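Local coordinates for protein putative cyclohexadienyl dehydrogenase and ADH prephenate dehydrogenase (Rhizobium meliloti, PDB 4WJI) that probably catalyses the NAD(P)-dependent oxidative decarboxylation of prephenate to 4-hydroxyphenylpyruvate in tyrosine biosynthesis, and is captured here with NADP and tyrosine, at residues 13-18 with 121-126; 17-22 with 166-171. One frame throughout, in Å; residues are numbered along the deposited sequence.

Contact 1 of 2, residues 13-18 with 121-126; sequences GLIGSS and GHPIAG. With NAP (NADP nicotinamide-adenine-dinucleotide phosphate), chain B; TYR (tyrosine), chain C.
Ile-15 and Ala-125 meet at the nicotinamide ring of NADP. Ile-15 lays CG1 and CD1 over one side of the ring, with CD1 3.6 Å from C4N. CG1 stands beside the backbone N (chi1 -59°), which carries the branch over the cofactor. The bound tyrosine lies on the other side of the ring plane, offset from the ring. Ala-125 O approaches C4N at 3.2 Å, lifted out of the ring plane on the Ile-15 side, and has no hydrogen-bond partner in the model. Across the contact itself the touching is slight, with no hydrogen bond: Ile-15 CD1 lies against the carbonyl Ala-125 O, and the rest is apolar, Ile-15 CG2 meeting Pro-123 CG at 4.3 Å and Leu-14 CD2 meeting Gly-126 CA. The His-122 ring carries Ile-124 CD1 over the centre of one face, 3.5 Å above the plane; at its edge NE2 shares a 2.5 Å hydrogen bond with the tyrosine OH, while ND1 bonds His-180. An alanine in place of His-122 would probably leave that hydroxyl without this mate and take from His-180 its bond to ND1. At the glycine-rich Rossmann turn, Leu-14 N bonds NADP O1A at 2.9 Å (N-H...O 164°) and Ile-15 N holds O2N slightly straighter, at 169°. The helix start thus grips the diphosphate, where its dipole would probably favour negative charge, while Ile-15 packs against the nicotinamide face turned from the bound tyrosine.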
ATOM      1  N   GLY A  13      18.234  -2.840  15.841  1.00  8.40           N
ATOM      2  CA  GLY A  13      17.770  -2.254  14.610  1.00  8.90           C
ATOM      3  C   GLY A  13      16.463  -1.470  14.800  1.00  9.21           C
ATOM      4  O   GLY A  13      16.256  -0.824  15.829  1.00  9.29           O
ATOM      5  N   LEU A  14      15.565  -1.548  13.809  1.00  8.10           N
ATOM      6  CA  LEU A  14      14.326  -0.764  13.900  1.00  8.15           C
ATOM      7  C   LEU A  14      13.599  -1.022  15.217  1.00  8.92           C
ATOM      8  O   LEU A  14      13.220  -0.094  15.956  1.00  8.79           O
ATOM      9  CB  LEU A  14      13.391  -1.079  12.757  1.00  9.93           C
ATOM     10  CG  LEU A  14      12.050  -0.341  12.844  1.00 10.35           C
ATOM     11  CD1 LEU A  14      12.193   1.139  12.556  1.00 12.61           C
ATOM     12  CD2 LEU A  14      11.076  -0.938  11.857  1.00 13.22           C
ATOM     13  N   ILE A  15      13.328  -2.297  15.474  1.00  8.15           N
ATOM     14  CA  ILE A  15      12.496  -2.632  16.655  1.00  7.96           C
ATOM     15  C   ILE A  15      13.254  -2.465  17.958  1.00  8.57           C
ATOM     16  O   ILE A  15      12.770  -1.820  18.880  1.00  8.63           O
ATOM     17  CB  ILE A  15      11.857  -4.034  16.506  1.00  9.18           C
ATOM     18  CG1 ILE A  15      10.988  -4.077  15.223  1.00 10.11           C
ATOM     19  CG2 ILE A  15      11.097  -4.405  17.767  1.00  9.62           C
ATOM     20  CD1 ILE A  15       9.845  -3.113  15.219  1.00 11.36           C
ATOM     21  N   GLY A  16      14.427  -3.073  18.028  1.00  8.08           N
ATOM     22  CA  GLY A  16      15.209  -2.924  19.258  1.00  7.22           C
ATOM     23  C   GLY A  16      15.537  -1.484  19.614  1.00  7.25           C
ATOM     24  O   GLY A  16      15.458  -1.076  20.802  1.00  8.19           O
ATOM     25  N   SER A  17      15.859  -0.683  18.608  1.00  7.11           N
ATOM     26  CA  SER A  17      16.181   0.725  18.887  1.00  6.91           C
ATOM     27  C   SER A  17      14.955   1.586  19.216  1.00  7.72           C
ATOM     28  O   SER A  17      15.074   2.625  19.889  1.00  8.31           O
ATOM     29  CB  SER A  17      16.988   1.378  17.763  1.00  8.45           C
ATOM     30  OG  SER A  17      16.190   1.691  16.653  1.00  9.27           O
ATOM     31  N   SER A  18      13.796   1.207  18.674  1.00  8.06           N
ATOM     32  CA  SER A  18      12.555   1.880  19.014  1.00  7.74           C
ATOM     33  C   SER A  18      12.188   1.578  20.472  1.00  7.58           C
ATOM     34  O   SER A  18      11.771   2.464  21.246  1.00  8.76           O
ATOM     35  CB  SER A  18      11.439   1.520  18.022  1.00  8.11           C
ATOM     36  OG  SER A  18      11.754   2.049  16.741  1.00  8.73           O
ATOM     37  N   GLY A 121       6.840 -12.525  22.208  1.00 12.18           N
ATOM     38  CA  GLY A 121       6.029 -11.393  21.864  1.00 15.72           C
ATOM     39  C   GLY A 121       6.162 -11.074  20.381  1.00 13.59           C
ATOM     40  O   GLY A 121       7.031 -11.588  19.650  1.00 13.57           O
ATOM     41  N   HIS A 122       5.235 -10.256  19.948  1.00  8.92           N
ATOM     42  CA  HIS A 122       5.266  -9.688  18.605  1.00  7.93           C
ATOM     43  C   HIS A 122       4.572  -8.326  18.559  1.00  8.33           C
ATOM     44  O   HIS A 122       3.384  -8.291  18.576  1.00  8.80           O
ATOM     45  CB  HIS A 122       4.595 -10.649  17.614  1.00  8.51           C
ATOM     46  CG  HIS A 122       4.642 -10.194  16.192  1.00  8.61           C
ATOM     47  ND1 HIS A 122       3.942 -10.829  15.194  1.00  8.84           N
ATOM     48  CD2 HIS A 122       5.344  -9.205  15.593  1.00  8.43           C
ATOM     49  CE1 HIS A 122       4.190 -10.228  14.050  1.00  9.79           C
ATOM     50  NE2 HIS A 122       5.027  -9.234  14.261  1.00  8.97           N
ATOM     51  N   PRO A 123       5.320  -7.223  18.464  1.00  7.77           N
ATOM     52  CA  PRO A 123       4.643  -5.942  18.281  1.00  7.72           C
ATOM     53  C   PRO A 123       4.172  -5.791  16.812  1.00  8.10           C
ATOM     54  O   PRO A 123       4.958  -5.945  15.879  1.00  8.59           O
ATOM     55  CB  PRO A 123       5.720  -4.909  18.644  1.00  9.97           C
ATOM     56  CG  PRO A 123       7.010  -5.600  18.236  1.00 10.54           C
ATOM     57  CD  PRO A 123       6.783  -7.051  18.532  1.00 11.17           C
ATOM     58  N   ILE A 124       2.893  -5.421  16.652  1.00  7.88           N
ATOM     59  CA  ILE A 124       2.254  -5.302  15.326  1.00  8.38           C
ATOM     60  C   ILE A 124       2.449  -3.874  14.868  1.00  9.81           C
ATOM     61  O   ILE A 124       1.515  -3.091  14.790  1.00 11.01           O
ATOM     62  CB  ILE A 124       0.809  -5.775  15.367  1.00  9.38           C
ATOM     63  CG1 ILE A 124       0.680  -7.122  16.078  1.00 11.11           C
ATOM     64  CG2 ILE A 124       0.241  -5.818  13.975  1.00 12.04           C
ATOM     65  CD1 ILE A 124       1.507  -8.273  15.507  1.00 12.89           C
ATOM     66  N   ALA A 125       3.707  -3.529  14.573  1.00  8.74           N
ATOM     67  CA  ALA A 125       4.080  -2.141  14.324  1.00  9.47           C
ATOM     68  C   ALA A 125       5.429  -2.152  13.624  1.00  9.10           C
ATOM     69  O   ALA A 125       6.337  -2.867  14.020  1.00 10.17           O
ATOM     70  CB  ALA A 125       4.245  -1.375  15.644  1.00 12.41           C
ATOM     71  N   GLY A 126       5.601  -1.309  12.614  1.00 10.63           N
ATOM     72  CA  GLY A 126       6.902  -1.163  11.978  1.00  8.40           C
ATOM     73  C   GLY A 126       6.861  -0.224  10.799  1.00 10.48           C
ATOM     74  O   GLY A 126       5.884   0.424  10.560  1.00 13.04           O
TER
HETATM   75  PA  NAP B 301      16.836  -4.718  11.651  1.00  9.98           P
HETATM   76  O1A NAP B 301      16.514  -3.276  11.749  1.00  9.70           O
HETATM   77  O2A NAP B 301      17.447  -5.300  10.422  1.00 12.08           O
HETATM   78  O5B NAP B 301      17.813  -5.081  12.873  1.00  9.88           O
HETATM   79  C5B NAP B 301      18.452  -6.351  12.922  1.00  9.47           C
HETATM   80  C4B NAP B 301      19.231  -6.554  14.220  1.00 10.10           C
HETATM   81  O4B NAP B 301      19.574  -7.932  14.317  1.00 11.69           O
HETATM   82  C3B NAP B 301      20.557  -5.815  14.235  1.00 10.64           C
HETATM   83  O3B NAP B 301      20.975  -5.549  15.564  1.00 11.07           O
HETATM   84  C2B NAP B 301      21.515  -6.828  13.667  1.00 11.19           C
HETATM   85  O2B NAP B 301      22.822  -6.644  14.136  1.00 11.88           O
HETATM   86  C1B NAP B 301      20.978  -8.107  14.248  1.00 11.48           C
HETATM   87  N9A NAP B 301      21.290  -9.371  13.528  1.00 12.61           N
HETATM   88  C8A NAP B 301      21.105  -9.646  12.247  1.00 13.22           C
HETATM   89  N7A NAP B 301      21.420 -10.871  11.914  1.00 14.13           N
HETATM   90  C5A NAP B 301      21.854 -11.439  13.073  1.00 13.46           C
HETATM   91  C6A NAP B 301      22.342 -12.724  13.387  1.00 15.24           C
HETATM   92  N6A NAP B 301      22.451 -13.678  12.442  1.00 18.05           N
HETATM   93  N1A NAP B 301      22.659 -12.958  14.643  1.00 15.56           N
HETATM   94  C2A NAP B 301      22.529 -12.003  15.547  1.00 14.85           C
HETATM   95  N3A NAP B 301      22.098 -10.771  15.351  1.00 12.45           N
HETATM   96  C4A NAP B 301      21.771 -10.517  14.091  1.00 11.91           C
HETATM   97  O3  NAP B 301      15.559  -5.607  12.034  1.00  9.65           O
HETATM   98  PN  NAP B 301      14.190  -5.300  12.798  1.00  9.02           P
HETATM   99  O1N NAP B 301      13.316  -4.722  11.804  1.00 10.72           O
HETATM  100  O2N NAP B 301      14.437  -4.597  14.056  1.00  8.45           O
HETATM  101  O5D NAP B 301      13.637  -6.792  13.070  1.00  9.10           O
HETATM  102  C5D NAP B 301      14.010  -7.540  14.200  1.00  9.13           C
HETATM  103  C4D NAP B 301      12.909  -8.555  14.499  1.00  9.38           C
HETATM  104  O4D NAP B 301      11.689  -7.857  14.639  1.00  9.63           O
HETATM  105  C3D NAP B 301      12.684  -9.546  13.397  1.00  9.77           C
HETATM  106  O3D NAP B 301      12.454 -10.831  13.949  1.00 11.12           O
HETATM  107  C2D NAP B 301      11.458  -9.046  12.673  1.00 10.00           C
HETATM  108  O2D NAP B 301      10.768 -10.120  12.087  1.00 11.47           O
HETATM  109  C1D NAP B 301      10.688  -8.462  13.857  1.00  9.37           C
HETATM  110  N1N NAP B 301       9.768  -7.358  13.538  1.00  8.39           N
HETATM  111  C2N NAP B 301      10.057  -6.484  12.570  1.00  7.59           C
HETATM  112  C3N NAP B 301       9.200  -5.454  12.266  1.00  7.74           C
HETATM  113  C7N NAP B 301       9.451  -4.450  11.165  1.00  8.91           C
HETATM  114  O7N NAP B 301       8.527  -3.808  10.744  1.00 10.31           O
HETATM  115  N7N NAP B 301      10.681  -4.324  10.720  1.00  7.99           N
HETATM  116  C4N NAP B 301       8.046  -5.341  12.996  1.00  7.92           C
HETATM  117  C5N NAP B 301       7.794  -6.239  14.000  1.00  7.21           C
HETATM  118  C6N NAP B 301       8.652  -7.275  14.250  1.00  7.93           C
HETATM  119  P2B NAP B 301      23.978  -6.033  13.199  1.00 12.72           P
HETATM  120  O1X NAP B 301      23.393  -4.840  12.521  1.00 13.72           O
HETATM  121  O2X NAP B 301      25.063  -5.688  14.177  1.00 15.17           O
HETATM  122  O3X NAP B 301      24.400  -7.073  12.178  1.00 15.47           O
HETATM  123  N   TYR C 302       7.115  -3.262   8.367  1.00 11.03           N
HETATM  124  CA  TYR C 302       5.658  -3.252   8.075  1.00 11.53           C
HETATM  125  C   TYR C 302       5.274  -1.930   7.468  1.00 14.17           C
HETATM  126  O   TYR C 302       6.167  -1.111   7.269  1.00 11.92           O
HETATM  127  CB  TYR C 302       4.837  -3.523   9.342  1.00 11.40           C
HETATM  128  CG  TYR C 302       5.135  -4.848  10.032  1.00  9.46           C
HETATM  129  CD1 TYR C 302       5.803  -5.894   9.395  1.00  9.65           C
HETATM  130  CD2 TYR C 302       4.750  -5.036  11.334  1.00  8.60           C
HETATM  131  CE1 TYR C 302       6.068  -7.085  10.050  1.00  9.64           C
HETATM  132  CE2 TYR C 302       4.966  -6.217  11.999  1.00  8.68           C
HETATM  133  CZ  TYR C 302       5.640  -7.238  11.383  1.00  9.72           C
HETATM  134  OH  TYR C 302       5.927  -8.400  12.050  1.00 10.07           O
HETATM  135  OXT TYR C 302       4.066  -1.725   7.199  1.00 14.63           O

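Contact 2 of 2, residues 17-22 with 166-171; sequences SSIARD and ETLGSM
Asp-22 and Leu-168 pack with their side chains at a slant to one another, joining two helices of the Rossmann-type nucleotide-binding domain: helix 14-26, which follows the glycine-rich turn, and helix 155-167, which Leu-168 leaves at its C-terminal end. Leu-168 turns its branched end toward the first helix, with chi1 at -93°, well off the usual staggered value. Its CG rests on one flank of the aspartate, 3.8 Å from Asp-22 CB and 3.7 Å from Asp-22 OD2. The two methyls split along the same group: CD1 lies by the aspartate CB, whereas CD2 lies by OD2 and also looks toward Ile-19, whose CG1 is a loose 4.5 Å from it. Ile-19 finds more neighbours beyond this pair, in Phe-164 and Trp-165 of helix 155-167 and Leu-9 of strand 4-10. Leu-168 sits just where its helix ends: Gly-169, with phi 101°, closes a Schellman motif, its N bonding Glu-166 O at 2.9 Å; a CB here would be jammed against the preceding carbonyl oxygen. Asp-22 offers Leu-168 its CB and one carboxylate oxygen. With CG beside the backbone N (chi1 -74°), its carboxylate divides its work: OD1 accepts from Gly-138 N, its strongest polar partner, and OD2 turns to a water. That one water joins the segments, 2.7 Å from Asp-22 OD2 and 2.8 Å from Leu-168 O.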
ATOM      1  N   SER A  17      15.859  -0.683  18.608  1.00  7.11           N
ATOM      2  CA  SER A  17      16.181   0.725  18.887  1.00  6.91           C
ATOM      3  C   SER A  17      14.955   1.586  19.216  1.00  7.72           C
ATOM      4  O   SER A  17      15.074   2.625  19.889  1.00  8.31           O
ATOM      5  CB  SER A  17      16.988   1.378  17.763  1.00  8.45           C
ATOM      6  OG  SER A  17      16.190   1.691  16.653  1.00  9.27           O
ATOM      7  N   SER A  18      13.796   1.207  18.674  1.00  8.06           N
ATOM      8  CA  SER A  18      12.555   1.880  19.014  1.00  7.74           C
ATOM      9  C   SER A  18      12.188   1.578  20.472  1.00  7.58           C
ATOM     10  O   SER A  18      11.771   2.464  21.246  1.00  8.76           O
ATOM     11  CB  SER A  18      11.439   1.520  18.022  1.00  8.11           C
ATOM     12  OG  SER A  18      11.754   2.049  16.741  1.00  8.73           O
ATOM     13  N   ILE A  19      12.377   0.318  20.857  1.00  8.04           N
ATOM     14  CA  ILE A  19      12.164  -0.080  22.267  1.00  7.45           C
ATOM     15  C   ILE A  19      13.147   0.679  23.166  1.00  7.91           C
ATOM     16  O   ILE A  19      12.758   1.246  24.183  1.00  9.13           O
ATOM     17  CB  ILE A  19      12.296  -1.595  22.426  1.00  8.00           C
ATOM     18  CG1 ILE A  19      11.157  -2.303  21.670  1.00  8.86           C
ATOM     19  CG2 ILE A  19      12.346  -1.972  23.874  1.00  9.97           C
ATOM     20  CD1 ILE A  19      11.288  -3.795  21.624  1.00 11.09           C
ATOM     21  N   ALA A  20      14.403   0.747  22.765  1.00  8.58           N
ATOM     22  CA  ALA A  20      15.378   1.495  23.557  1.00  7.73           C
ATOM     23  C   ALA A  20      14.967   2.962  23.786  1.00  8.53           C
ATOM     24  O   ALA A  20      15.046   3.464  24.894  1.00  9.22           O
ATOM     25  CB  ALA A  20      16.760   1.432  22.927  1.00  9.89           C
ATOM     26  N   ARG A  21      14.490   3.618  22.727  1.00  9.27           N
ATOM     27  CA  ARG A  21      14.111   5.017  22.828  1.00  8.73           C
ATOM     28  C   ARG A  21      12.893   5.174  23.737  1.00  9.55           C
ATOM     29  O   ARG A  21      12.845   6.130  24.521  1.00 11.46           O
ATOM     30  CB  ARG A  21      13.866   5.605  21.434  1.00  8.21           C
ATOM     31  CG  ARG A  21      15.139   5.854  20.634  1.00  9.54           C
ATOM     32  CD  ARG A  21      14.816   6.349  19.251  1.00  9.70           C
ATOM     33  NE  ARG A  21      15.970   6.660  18.388  1.00 11.60           N
ATOM     34  CZ  ARG A  21      16.560   5.814  17.551  1.00 11.88           C
ATOM     35  NH1 ARG A  21      16.245   4.526  17.558  1.00 11.76           N
ATOM     36  NH2 ARG A  21      17.502   6.228  16.714  1.00 13.23           N
ATOM     37  N   ASP A  22      11.936   4.266  23.647  1.00  9.33           N
ATOM     38  CA  ASP A  22      10.767   4.328  24.522  1.00 10.44           C
ATOM     39  C   ASP A  22      11.119   4.082  26.001  1.00 10.89           C
ATOM     40  O   ASP A  22      10.555   4.744  26.900  1.00 12.53           O
ATOM     41  CB  ASP A  22       9.705   3.316  24.110  1.00 13.28           C
ATOM     42  CG  ASP A  22       8.973   3.705  22.893  1.00 20.27           C
ATOM     43  OD1 ASP A  22       8.890   4.932  22.569  1.00 24.80           O
ATOM     44  OD2 ASP A  22       8.413   2.754  22.261  1.00 27.70           O
ATOM     45  N   GLU A 166       2.010  -2.219  27.385  1.00 11.11           N
ATOM     46  CA  GLU A 166       1.006  -1.194  27.602  1.00 10.50           C
ATOM     47  C   GLU A 166       1.637   0.160  27.861  1.00 11.22           C
ATOM     48  O   GLU A 166       1.139   1.191  27.388  1.00 14.36           O
ATOM     49  CB  GLU A 166       0.013  -1.616  28.711  1.00 12.84           C
ATOM     50  CG  GLU A 166      -0.923  -2.727  28.279  1.00 15.73           C
ATOM     51  CD  GLU A 166      -1.830  -3.254  29.392  1.00 25.73           C
ATOM     52  OE1 GLU A 166      -1.595  -2.914  30.591  1.00 29.76           O
ATOM     53  OE2 GLU A 166      -2.755  -4.057  29.083  1.00 26.08           O
ATOM     54  N   THR A 167       2.747   0.177  28.570  1.00 11.19           N
ATOM     55  CA  THR A 167       3.449   1.420  28.897  1.00 12.79           C
ATOM     56  C   THR A 167       4.070   2.038  27.658  1.00 13.64           C
ATOM     57  O   THR A 167       4.159   3.261  27.543  1.00 16.65           O
ATOM     58  CB  THR A 167       4.450   1.207  30.020  1.00 13.35           C
ATOM     59  OG1 THR A 167       3.777   0.582  31.125  1.00 13.21           O
ATOM     60  CG2 THR A 167       5.067   2.534  30.424  1.00 14.16           C
ATOM     61  N   LEU A 168       4.466   1.176  26.718  1.00 12.97           N
ATOM     62  CA  LEU A 168       4.946   1.651  25.401  1.00 12.80           C
ATOM     63  C   LEU A 168       3.809   2.123  24.488  1.00 14.83           C
ATOM     64  O   LEU A 168       4.075   2.652  23.398  1.00 19.46           O
ATOM     65  CB  LEU A 168       5.798   0.553  24.755  1.00 12.97           C
ATOM     66  CG  LEU A 168       7.292   0.561  24.972  1.00 16.87           C
ATOM     67  CD1 LEU A 168       7.712   0.755  26.402  1.00 21.29           C
ATOM     68  CD2 LEU A 168       7.999  -0.656  24.383  1.00 16.72           C
ATOM     69  N   GLY A 169       2.552   2.001  24.959  1.00 12.73           N
ATOM     70  CA  GLY A 169       1.384   2.517  24.266  1.00 14.05           C
ATOM     71  C   GLY A 169       0.553   1.521  23.495  1.00 12.68           C
ATOM     72  O   GLY A 169      -0.369   1.919  22.770  1.00 13.92           O
ATOM     73  N   SER A 170       0.897   0.247  23.620  1.00 11.82           N
ATOM     74  CA  SER A 170       0.204  -0.815  22.919  1.00 11.04           C
ATOM     75  C   SER A 170      -0.978  -1.427  23.660  1.00 12.10           C
ATOM     76  O   SER A 170      -1.073  -1.345  24.834  1.00 14.86           O
ATOM     77  CB  SER A 170       1.192  -1.920  22.537  1.00 12.41           C
ATOM     78  OG  SER A 170       2.207  -1.421  21.705  1.00 14.93           O
HETATM   79  N   MSE A 171      -1.861  -2.045  22.901  1.00 12.08           N
HETATM   80  CA  MSE A 171      -2.896  -2.893  23.421  1.00 12.99           C
HETATM   81  C   MSE A 171      -2.345  -4.293  23.277  1.00 13.81           C
HETATM   82  O   MSE A 171      -1.712  -4.567  22.290  1.00 13.27           O
HETATM   83  CB  MSE A 171      -4.200  -2.743  22.614  1.00 16.24           C
HETATM   84  CG  MSE A 171      -5.117  -1.563  22.992  1.00 27.97           C
HETATM   85 SE   MSE A 171      -6.001  -0.807  21.396  1.00 39.59          SE
HETATM   86  CE  MSE A 171      -4.172  -0.040  21.226  1.00 11.11           C
TER
HETATM   87  O   HOH W   1       5.948   3.466  21.442  1.00 16.51           O

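How the contacts relate
Both contacts use helix 14-26 and share Ser-17 and Ser-18, and their centres are 9 Å apart. Contact 1 takes the first turn of the helix, where it meets the cofactor; contact 2 takes the next turns, which pack on the end of helix 155-167. Ile-15 and Ile-19, one turn apart with side chains about 4 Å from each other, carry the apolar surface from one to the other. The side chain of Ile-19 remains about 8 Å from NADP and about 12 Å from the bound tyrosine, so contact 2 does not touch either ligand. Phe-136 N, bonded to Ser-18 OG, and Gly-138 N, bonded to Asp-22, tie their loop to helix 14-26 at two places one turn apart.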